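Long-range contacts in putative uncharacterized protein (Vibrio cholerae, PDB 4G7X), which probably serves as the N-terminal domain of the filamentous phage CTXphi coat protein pIII, docking on the host protein TolA during infection: residues A[23-28]-A[94-99]; A[42-47]-A[70-75]; A[31-36]-A[52-57]. One frame throughout, in Å; residues are numbered along the deposited sequence. Where two conformers were deposited one is given.

Interaction 1 of 3, residues A[23-28]-A[94-99]; sequences QLLFGF and CIYPYC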
loop_
_atom_site.group_PDB
_atom_site.type_symbol
_atom_site.label_atom_id
_atom_site.label_comp_id
_atom_site.label_asym_id
_atom_site.label_seq_id
_atom_site.Cartn_x
_atom_site.Cartn_y
_atom_site.Cartn_z
ATOM N N GLN A 23 1.577 0.908 -3.895
ATOM C CA GLN A 23 1.679 2.309 -3.493
ATOM C C GLN A 23 3.043 2.841 -3.898
ATOM O O GLN A 23 4.068 2.235 -3.585
ATOM C CB GLN A 23 1.477 2.496 -1.990
ATOM C CG GLN A 23 1.839 3.900 -1.518
ATOM C CD GLN A 23 1.258 4.232 -0.164
ATOM O OE1 GLN A 23 0.041 4.238 0.020
ATOM N NE2 GLN A 23 2.129 4.514 0.796
ATOM N N LEU A 24 3.044 3.972 -4.593
ATOM C CA LEU A 24 4.282 4.646 -4.965
ATOM C C LEU A 24 4.330 6.020 -4.331
ATOM O O LEU A 24 3.299 6.692 -4.226
ATOM C CB LEU A 24 4.402 4.756 -6.487
ATOM C CG LEU A 24 4.483 3.436 -7.261
ATOM C CD1 LEU A 24 4.561 3.732 -8.746
ATOM C CD2 LEU A 24 5.668 2.595 -6.816
ATOM N N LEU A 25 5.531 6.428 -3.921
ATOM C CA LEU A 25 5.759 7.721 -3.277
ATOM C C LEU A 25 6.428 8.704 -4.219
ATOM O O LEU A 25 7.310 8.333 -5.001
ATOM C CB LEU A 25 6.632 7.553 -2.034
ATOM C CG LEU A 25 6.145 6.551 -0.990
ATOM C CD1 LEU A 25 7.187 6.408 0.108
ATOM C CD2 LEU A 25 4.786 6.924 -0.418
ATOM N N PHE A 26 6.020 9.964 -4.129
ATOM C CA PHE A 26 6.584 11.025 -4.961
ATOM C C PHE A 26 6.826 12.257 -4.115
ATOM O O PHE A 26 6.358 12.348 -2.972
ATOM C CB PHE A 26 5.646 11.365 -6.127
ATOM C CG PHE A 26 5.287 10.180 -6.972
ATOM C CD1 PHE A 26 6.120 9.775 -8.009
ATOM C CD2 PHE A 26 4.135 9.447 -6.710
ATOM C CE1 PHE A 26 5.802 8.669 -8.783
ATOM C CE2 PHE A 26 3.813 8.336 -7.476
ATOM C CZ PHE A 26 4.645 7.947 -8.514
ATOM N N GLY A 27 7.556 13.211 -4.680
ATOM C CA GLY A 27 7.785 14.476 -4.010
ATOM C C GLY A 27 6.514 15.275 -3.805
ATOM O O GLY A 27 5.540 15.134 -4.552
ATOM N N PHE A 28 6.522 16.112 -2.774
ATOM C CA PHE A 28 5.410 17.001 -2.484
ATOM C C PHE A 28 5.150 17.910 -3.681
ATOM O O PHE A 28 6.087 18.319 -4.378
ATOM C CB PHE A 28 5.757 17.827 -1.249
ATOM C CG PHE A 28 4.572 18.439 -0.560
ATOM C CD1 PHE A 28 4.457 19.823 -0.464
ATOM C CD2 PHE A 28 3.581 17.641 0.016
ATOM C CE1 PHE A 28 3.375 20.400 0.183
ATOM C CE2 PHE A 28 2.494 18.213 0.661
ATOM C CZ PHE A 28 2.392 19.597 0.744
ATOM N N CYS A 94 7.152 8.615 -15.658
ATOM C CA CYS A 94 8.522 8.519 -15.176
ATOM C C CYS A 94 8.935 7.095 -14.837
ATOM O O CYS A 94 8.088 6.214 -14.700
ATOM C CB CYS A 94 8.719 9.452 -13.969
ATOM S SG CYS A 94 7.588 9.176 -12.578
ATOM N N ILE A 95 10.243 6.883 -14.719
ATOM C CA ILE A 95 10.795 5.588 -14.329
ATOM C C ILE A 95 11.051 5.613 -12.825
ATOM O O ILE A 95 11.718 6.519 -12.324
ATOM C CB ILE A 95 12.096 5.284 -15.111
ATOM C CG1 ILE A 95 11.821 5.297 -16.619
ATOM C CG2 ILE A 95 12.703 3.959 -14.659
ATOM C CD1 ILE A 95 13.064 5.203 -17.482
ATOM N N TYR A 96 10.510 4.640 -12.096
ATOM C CA TYR A 96 10.666 4.639 -10.639
ATOM C C TYR A 96 12.052 4.154 -10.202
ATOM O O TYR A 96 12.579 3.197 -10.768
ATOM C CB TYR A 96 9.565 3.829 -9.948
ATOM C CG TYR A 96 9.228 4.379 -8.578
ATOM C CD1 TYR A 96 8.447 5.527 -8.444
ATOM C CD2 TYR A 96 9.710 3.771 -7.423
ATOM C CE1 TYR A 96 8.148 6.049 -7.196
ATOM C CE2 TYR A 96 9.416 4.284 -6.170
ATOM C CZ TYR A 96 8.643 5.426 -6.063
ATOM O OH TYR A 96 8.351 5.930 -4.816
ATOM N N PRO A 97 12.662 4.840 -9.212
ATOM C CA PRO A 97 13.956 4.395 -8.672
ATOM C C PRO A 97 13.814 3.323 -7.582
ATOM O O PRO A 97 14.176 3.555 -6.424
ATOM C CB PRO A 97 14.565 5.686 -8.112
ATOM C CG PRO A 97 13.400 6.554 -7.783
ATOM C CD PRO A 97 12.265 6.162 -8.691
ATOM N N TYR A 98 13.307 2.152 -7.965
ATOM C CA TYR A 98 13.062 1.046 -7.029
ATOM C C TYR A 98 14.306 0.206 -6.701
ATOM O O TYR A 98 15.155 -0.029 -7.570
ATOM C CB TYR A 98 11.934 0.148 -7.560
ATOM C CG TYR A 98 11.777 -1.171 -6.828
ATOM C CD1 TYR A 98 11.137 -1.234 -5.588
ATOM C CD2 TYR A 98 12.278 -2.354 -7.372
ATOM C CE1 TYR A 98 10.997 -2.439 -4.915
ATOM C CE2 TYR A 98 12.143 -3.564 -6.706
ATOM C CZ TYR A 98 11.502 -3.600 -5.480
ATOM O OH TYR A 98 11.368 -4.802 -4.820
ATOM N N CYS A 99 14.399 -0.226 -5.443
ATOM C CA CYS A 99 15.454 -1.127 -4.973
ATOM C C CYS A 99 14.914 -2.030 -3.863
ATOM O O CYS A 99 14.270 -1.539 -2.932
ATOM C CB CYS A 99 16.661 -0.333 -4.462
ATOM S SG CYS A 99 18.000 -1.346 -3.784
#

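Interaction 2 of 3, residues A[42-47]-A[70-75]; sequences MLDIEK and KPRFTQ. Unlike the reference sequence in segment 70-75: T74 (reference Ser).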
loop_
_atom_site.group_PDB
_atom_site.type_symbol
_atom_site.label_atom_id
_atom_site.label_comp_id
_atom_site.label_asym_id
_atom_site.label_seq_id
_atom_site.Cartn_x
_atom_site.Cartn_y
_atom_site.Cartn_z
ATOM N N MET A 42 5.024 -1.494 -16.475
ATOM C CA MET A 42 4.330 -0.225 -16.656
ATOM C C MET A 42 3.029 -0.202 -15.864
ATOM O O MET A 42 2.129 -1.011 -16.102
ATOM C CB MET A 42 4.059 0.053 -18.130
ATOM C CG MET A 42 3.556 1.467 -18.384
ATOM S SD MET A 42 4.800 2.744 -18.122
ATOM C CE MET A 42 5.777 2.552 -19.611
ATOM N N LEU A 43 2.946 0.735 -14.926
ATOM C CA LEU A 43 1.795 0.865 -14.036
ATOM C C LEU A 43 1.051 2.151 -14.316
ATOM O O LEU A 43 1.669 3.171 -14.605
ATOM C CB LEU A 43 2.247 0.877 -12.571
ATOM C CG LEU A 43 3.194 -0.207 -12.047
ATOM C CD1 LEU A 43 3.356 -0.081 -10.539
ATOM C CD2 LEU A 43 2.722 -1.606 -12.414
ATOM N N ASP A 44 -0.273 2.100 -14.193
ATOM C CA ASP A 44 -1.124 3.283 -14.303
ATOM C C ASP A 44 -1.824 3.588 -12.980
ATOM O O ASP A 44 -2.210 2.685 -12.238
ATOM C CB ASP A 44 -2.188 3.093 -15.391
ATOM C CG ASP A 44 -1.611 3.058 -16.798
ATOM O OD1 ASP A 44 -0.435 3.408 -17.004
ATOM O OD2 ASP A 44 -2.366 2.677 -17.716
ATOM N N ILE A 45 -1.992 4.875 -12.702
ATOM C CA ILE A 45 -2.734 5.331 -11.530
ATOM C C ILE A 45 -4.157 4.759 -11.497
ATOM O O ILE A 45 -4.847 4.712 -12.519
ATOM C CB ILE A 45 -2.737 6.883 -11.465
ATOM C CG1 ILE A 45 -3.381 7.406 -10.169
ATOM C CG2 ILE A 45 -3.419 7.488 -12.688
ATOM C CD1 ILE A 45 -2.552 7.187 -8.917
ATOM N N GLU A 46 -4.584 4.319 -10.318
ATOM C CA GLU A 46 -5.938 3.805 -10.139
ATOM C C GLU A 46 -6.927 4.924 -9.891
ATOM O O GLU A 46 -6.593 5.946 -9.290
ATOM C CB GLU A 46 -5.989 2.818 -8.980
ATOM C CG GLU A 46 -5.171 1.569 -9.237
ATOM C CD GLU A 46 -5.522 0.459 -8.282
ATOM O OE1 GLU A 46 -6.640 -0.091 -8.393
ATOM O OE2 GLU A 46 -4.675 0.128 -7.437
ATOM N N LYS A 47 -8.148 4.716 -10.367
ATOM C CA LYS A 47 -9.231 5.664 -10.185
ATOM C C LYS A 47 -10.452 4.885 -9.725
ATOM O O LYS A 47 -10.767 3.843 -10.294
ATOM C CB LYS A 47 -9.517 6.378 -11.505
ATOM C CG LYS A 47 -10.481 7.550 -11.401
ATOM C CD LYS A 47 -10.508 8.317 -12.715
ATOM C CE LYS A 47 -11.463 9.498 -12.660
ATOM N NZ LYS A 47 -12.882 9.112 -12.896
ATOM N N LYS A 70 -1.618 0.026 -10.690
ATOM C CA LYS A 70 -1.733 -1.343 -11.189
ATOM C C LYS A 70 -1.183 -1.431 -12.611
ATOM O O LYS A 70 -1.198 -0.434 -13.336
ATOM C CB LYS A 70 -3.189 -1.817 -11.139
ATOM C CG LYS A 70 -3.654 -2.197 -9.743
ATOM C CD LYS A 70 -5.126 -2.575 -9.717
ATOM C CE LYS A 70 -5.361 -3.927 -10.365
ATOM N NZ LYS A 70 -6.676 -4.495 -9.955
ATOM N N PRO A 71 -0.688 -2.619 -13.015
ATOM C CA PRO A 71 -0.138 -2.781 -14.374
ATOM C C PRO A 71 -1.150 -2.501 -15.471
ATOM O O PRO A 71 -2.332 -2.851 -15.334
ATOM C CB PRO A 71 0.259 -4.262 -14.422
ATOM C CG PRO A 71 0.474 -4.645 -13.006
ATOM C CD PRO A 71 -0.537 -3.857 -12.222
ATOM N N ARG A 72 -0.692 -1.867 -16.549
ATOM C CA ARG A 72 -1.535 -1.672 -17.721
ATOM C C ARG A 72 -1.419 -2.904 -18.609
ATOM O O ARG A 72 -0.585 -3.778 -18.361
ATOM C CB ARG A 72 -1.156 -0.397 -18.483
ATOM C CG ARG A 72 0.196 -0.454 -19.171
ATOM C CD ARG A 72 0.327 0.613 -20.251
ATOM N NE ARG A 72 0.290 1.964 -19.700
ATOM C CZ ARG A 72 0.615 3.058 -20.379
ATOM N NH1 ARG A 72 1.009 2.967 -21.642
ATOM N NH2 ARG A 72 0.555 4.245 -19.795
ATOM N N PHE A 73 -2.267 -2.972 -19.631
ATOM C CA PHE A 73 -2.274 -4.088 -20.569
ATOM C C PHE A 73 -0.977 -4.199 -21.378
ATOM O O PHE A 73 -0.395 -5.273 -21.472
ATOM C CB PHE A 73 -3.492 -3.962 -21.490
ATOM C CG PHE A 73 -3.573 -5.013 -22.560
ATOM C CD1 PHE A 73 -3.865 -6.341 -22.242
ATOM C CD2 PHE A 73 -3.386 -4.672 -23.895
ATOM C CE1 PHE A 73 -3.949 -7.307 -23.237
ATOM C CE2 PHE A 73 -3.478 -5.631 -24.893
ATOM C CZ PHE A 73 -3.759 -6.948 -24.566
ATOM N N THR A 74 -0.523 -3.082 -21.937
ATOM C CA THR A 74 0.673 -3.078 -22.777
ATOM C C THR A 74 1.939 -3.072 -21.931
ATOM O O THR A 74 2.137 -2.186 -21.099
ATOM C CB THR A 74 0.681 -1.856 -23.709
ATOM O OG1 THR A 74 -0.485 -1.889 -24.538
ATOM C CG2 THR A 74 1.929 -1.842 -24.587
ATOM N N GLN A 75 2.785 -4.075 -22.147
ATOM C CA GLN A 75 4.060 -4.195 -21.451
ATOM C C GLN A 75 5.203 -4.360 -22.446
ATOM O O GLN A 75 4.979 -4.749 -23.600
ATOM C CB GLN A 75 4.013 -5.365 -20.460
ATOM C CG GLN A 75 2.954 -5.206 -19.371
ATOM C CD GLN A 75 3.202 -4.003 -18.472
ATOM O OE1 GLN A 75 4.342 -3.569 -18.292
ATOM N NE2 GLN A 75 2.134 -3.464 -17.895
#

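Interaction 3 of 3, residues A[31-36]-A[52-57]; sequences PIVQSV and FVWSCL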
loop_
_atom_site.group_PDB
_atom_site.type_symbol
_atom_site.label_atom_id
_atom_site.label_comp_id
_atom_site.label_asym_id
_atom_site.label_seq_id
_atom_site.Cartn_x
_atom_site.Cartn_y
_atom_site.Cartn_z
ATOM N N PRO A 31 2.315 16.517 -9.700
ATOM C CA PRO A 31 1.042 16.228 -10.339
ATOM C C PRO A 31 0.691 14.776 -10.046
ATOM O O PRO A 31 1.546 14.016 -9.567
ATOM C CB PRO A 31 1.356 16.409 -11.821
ATOM C CG PRO A 31 2.795 16.024 -11.922
ATOM C CD PRO A 31 3.415 16.584 -10.676
ATOM N N ILE A 32 -0.549 14.388 -10.308
ATOM C CA ILE A 32 -0.947 13.000 -10.126
ATOM C C ILE A 32 -0.257 12.172 -11.200
ATOM O O ILE A 32 -0.667 12.162 -12.362
ATOM C CB ILE A 32 -2.476 12.820 -10.158
ATOM C CG1 ILE A 32 -3.139 13.746 -9.131
ATOM C CG2 ILE A 32 -2.833 11.362 -9.883
ATOM C CD1 ILE A 32 -4.646 13.616 -9.042
ATOM N N VAL A 33 0.819 11.499 -10.804
ATOM C CA VAL A 33 1.646 10.755 -11.743
ATOM C C VAL A 33 0.803 9.663 -12.405
ATOM O O VAL A 33 0.185 8.847 -11.730
ATOM C CB VAL A 33 2.917 10.210 -11.047
ATOM C CG1 VAL A 33 3.749 9.378 -12.006
ATOM C CG2 VAL A 33 3.754 11.363 -10.501
ATOM N N GLN A 34 0.746 9.696 -13.733
ATOM C CA GLN A 34 -0.216 8.889 -14.491
ATOM C C GLN A 34 0.273 7.485 -14.808
ATOM O O GLN A 34 -0.469 6.512 -14.675
ATOM C CB GLN A 34 -0.605 9.614 -15.785
ATOM C CG GLN A 34 -1.364 10.916 -15.545
ATOM C CD GLN A 34 -2.736 10.685 -14.947
ATOM O OE1 GLN A 34 -3.611 10.110 -15.592
ATOM N NE2 GLN A 34 -2.931 11.116 -13.711
ATOM N N SER A 35 1.524 7.393 -15.234
ATOM C CA SER A 35 2.126 6.123 -15.599
ATOM C C SER A 35 3.552 6.077 -15.091
ATOM O O SER A 35 4.285 7.061 -15.187
ATOM C CB SER A 35 2.096 5.918 -17.114
ATOM O OG SER A 35 0.768 5.868 -17.619
ATOM N N VAL A 36 3.933 4.931 -14.533
ATOM C CA VAL A 36 5.254 4.744 -13.954
ATOM C C VAL A 36 5.807 3.403 -14.404
ATOM O O VAL A 36 5.116 2.381 -14.320
ATOM C CB VAL A 36 5.217 4.776 -12.409
ATOM C CG1 VAL A 36 6.595 4.487 -11.825
ATOM C CG2 VAL A 36 4.708 6.115 -11.902
ATOM N N PHE A 52 -9.026 9.842 -8.637
ATOM C CA PHE A 52 -7.747 9.146 -8.557
ATOM C C PHE A 52 -7.431 8.788 -7.112
ATOM O O PHE A 52 -7.700 9.566 -6.199
ATOM C CB PHE A 52 -6.632 10.000 -9.160
ATOM C CG PHE A 52 -6.762 10.187 -10.642
ATOM C CD1 PHE A 52 -7.096 11.429 -11.172
ATOM C CD2 PHE A 52 -6.577 9.115 -11.502
ATOM C CE1 PHE A 52 -7.224 11.592 -12.545
ATOM C CE2 PHE A 52 -6.708 9.269 -12.873
ATOM C CZ PHE A 52 -7.034 10.512 -13.396
ATOM N N VAL A 53 -6.877 7.597 -6.911
ATOM C CA VAL A 53 -6.520 7.142 -5.570
ATOM C C VAL A 53 -5.122 7.674 -5.256
ATOM O O VAL A 53 -4.115 6.985 -5.423
ATOM C CB VAL A 53 -6.609 5.610 -5.434
ATOM C CG1 VAL A 53 -6.461 5.211 -3.973
ATOM C CG2 VAL A 53 -7.934 5.101 -5.992
ATOM N N TRP A 54 -5.101 8.920 -4.793
ATOM C CA TRP A 54 -3.907 9.754 -4.713
ATOM C C TRP A 54 -4.100 10.774 -3.634
ATOM O O TRP A 54 -5.187 11.333 -3.498
ATOM C CB TRP A 54 -3.707 10.475 -6.045
ATOM C CG TRP A 54 -2.637 11.537 -6.026
ATOM C CD1 TRP A 54 -2.747 12.848 -5.567
ATOM C CD2 TRP A 54 -1.252 11.406 -6.486
ATOM N NE1 TRP A 54 -1.560 13.516 -5.700
ATOM C CE2 TRP A 54 -0.618 12.709 -6.249
ATOM C CE3 TRP A 54 -0.502 10.381 -7.048
ATOM C CZ2 TRP A 54 0.703 12.950 -6.584
ATOM C CZ3 TRP A 54 0.834 10.633 -7.373
ATOM C CH2 TRP A 54 1.422 11.886 -7.141
ATOM N N SER A 55 -3.047 11.051 -2.868
ATOM C CA SER A 55 -3.073 12.171 -1.928
ATOM C C SER A 55 -1.674 12.689 -1.642
ATOM O O SER A 55 -0.697 11.964 -1.806
ATOM C CB SER A 55 -3.788 11.785 -0.627
ATOM O OG SER A 55 -3.125 10.727 0.040
ATOM N N CYS A 56 -1.586 13.955 -1.240
ATOM C CA CYS A 56 -0.324 14.530 -0.767
ATOM C C CYS A 56 -0.452 14.869 0.718
ATOM O O CYS A 56 -1.503 15.352 1.160
ATOM C CB CYS A 56 0.102 15.742 -1.608
ATOM S SG CYS A 56 0.329 15.379 -3.373
ATOM N N LEU A 57 0.611 14.595 1.472
ATOM C CA LEU A 57 0.624 14.754 2.925
ATOM C C LEU A 57 1.837 15.553 3.388
ATOM O O LEU A 57 2.877 15.555 2.732
ATOM C CB LEU A 57 0.647 13.388 3.617
ATOM C CG LEU A 57 -0.229 12.253 3.090
ATOM C CD1 LEU A 57 0.343 11.699 1.796
ATOM C CD2 LEU A 57 -0.333 11.155 4.135
#

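Interaction 1 of 3, residues A[23-28]-A[94-99]
The ring of Y96 is clasped from several sides. L24 lies over one face, the ring of the following P97 covers part of the opposite face with its CD, and L25 O and F26 CE1 meet the edge. This is a side-chain contact between two strands of a small, disulfide-closed beta domain. Strand 20-27 pairs with 64-71 and strand 93-95 runs parallel to 35-38, so the two segments meet through side chains and one side-chain-to-backbone bond, not by strand pairing. L24 makes a textbook CH-pi contact: its CD2 sits 4.0 Å from the centroid of the Y96 ring, only 5° from the ring normal. Its CG is anti to the carbonyl carbon (chi1 -63°); from there CD1 runs on in the extended direction, and CD2 is turned over the middle of the tyrosine. F26 meets Y96 as an offset edge-to-face pair, the edge of Y96 directed at the face of F26, with planes 86° apart and centroids 5.8 Å apart. The nearest carbons are F26 CE1 and Y96 CE1, at 3.9 Å. The same F26 CE1 also rests 4.2 Å from C94 SG, the sulfur that is linked to C84. One corner of the F26 ring thus meets both the tyrosine and the disulfide sulfur, while V36 of strand 35-38 touches L24, F26 and Y96. Elsewhere on strand 20-27, the backbone of Q23 is hydrogen-bonded to the partner protein of the complex, and L25 packs on an apolar side chain of that same chain. The hydroxyl helps to set the rotation of the tyrosine: Y96 OH donates to L25 O at 2.6 Å, lying in the carbonyl plane on a lone pair.

Interaction 2 of 3, residues A[42-47]-A[70-75]
The antiparallel pairing of strands 41-48 and 64-71 ends here, and a glutamine side chain carries it on: Q75 grips M42. D44 and K70 form the hydrogen-bonded pair, with D44 N to K70 O at 2.8 Å and K70 N to D44 O at 3.1 Å; L43 and P71 are the non-hydrogen-bonded pair beside it. Next, R72 N donates to M42 O at 3.0 Å. The Q75 amide then takes both polar backbone atoms of M42: M42 N donates to Q75 OE1 at 2.8 Å, and Q75 NE2 donates to M42 O at 3.0 Å, both on lone pairs in the carbonyl planes. Q75 NE2 also donates to R72 O, so three bonds fix the rotation of the amide; the Q75 chain bends back at chi2 (-63°). In the given R72 conformer, one of two, NE and NH2 both grip D44 OD1, each at 3.1 Å. OD1 lies in the guanidinium plane, but the nitrogens meet it on the syn side and somewhat out of the carboxylate plane, the two planes being 65° apart. M42 CG covers one guanidinium face, and S35 OG gives OD1 a further bond. E46 lies against the aliphatic part of K70, with OE1 4.7 Å from NZ. In the conformer given, one of two, K70 NZ bonds T18 O, while E46 OE2 bonds S21 OG and OE1 forms a salt bridge with a basic side chain of the partner protein. Strand 41-48 pairs with 64-71 here, with 35-38 through L43 and V36, and with 51-59 through E46 and V53.

Interaction 3 of 3, residues A[31-36]-A[52-57]
I32 and W54 make the tight half of this contact, the indole lying flat against the backbone and branches of the isoleucine. I32 CA stands over the centre of the indole, 3.7 Å above its plane. I32 CG1 sits 3.7 Å from the centroid of the five-membered ring of W54, 8° off the normal, a CH-pi contact, while CG2 presses on the ring fusion, 3.7 Å from W54 CD2. Both branches of I32 lie on the indole, CD1 at the end of one also reaches F52, and the I32 and W54 side chains slide past each other in opposite directions. A chi1 of 171° turns the W54 indole toward P31-V33; the inverse gamma turn centred on V53 lies in the break of strand 51-59. The far rim of the indole runs up to the backbone: W54 CH2 is 3.2 Å from P31 O, and W54 CZ3 lies 3.5 Å from V33 N. V33 CG2 closes off that end, and F26 and Y69 pack on the tryptophan from inside the fold.

The other half is looser, with longer approaches, and the contact as a whole lies at the surface. F52 meets I32 more lightly, the nearest pair being CD1 to CD1 at 3.9 Å, with F52 CB close by. Q34 then crosses the F52 ring at about a right angle, NE2 over one face toward the rim and 4.1 Å above the plane. This amide is held by its own segment, Q34 NE2 donating to I32 O at 2.8 Å, which closes a tight turn through residues 32-34. F52 also touches I45 and K47 of strand 41-48. No hydrogen bond spans the two segments: the Q34 amide is satisfied by I32 O, so its polarity stays within 31-36, and apolar and CH-pi contacts carry the junction.

Overall arrangement
All three contacts share one mixed sheet. Interaction 3 lies about 10 Å from interaction 1 and 13 Å from interaction 2, centre to centre, and touches both; interactions 1 and 2 stand 14 Å apart without touching. Along the chain, interaction 1 closes a loop that contains the other two, whose segments alternate. Strand 35-38 is the common thread: S35 O takes a probable bond from C94 N of interaction 1, and V36 O one from L43 N of interaction 2. The helix-free domain is held by its strand pairing, by disulfides and by side-chain contacts such as these, with the edge near Q23 facing the partner protein.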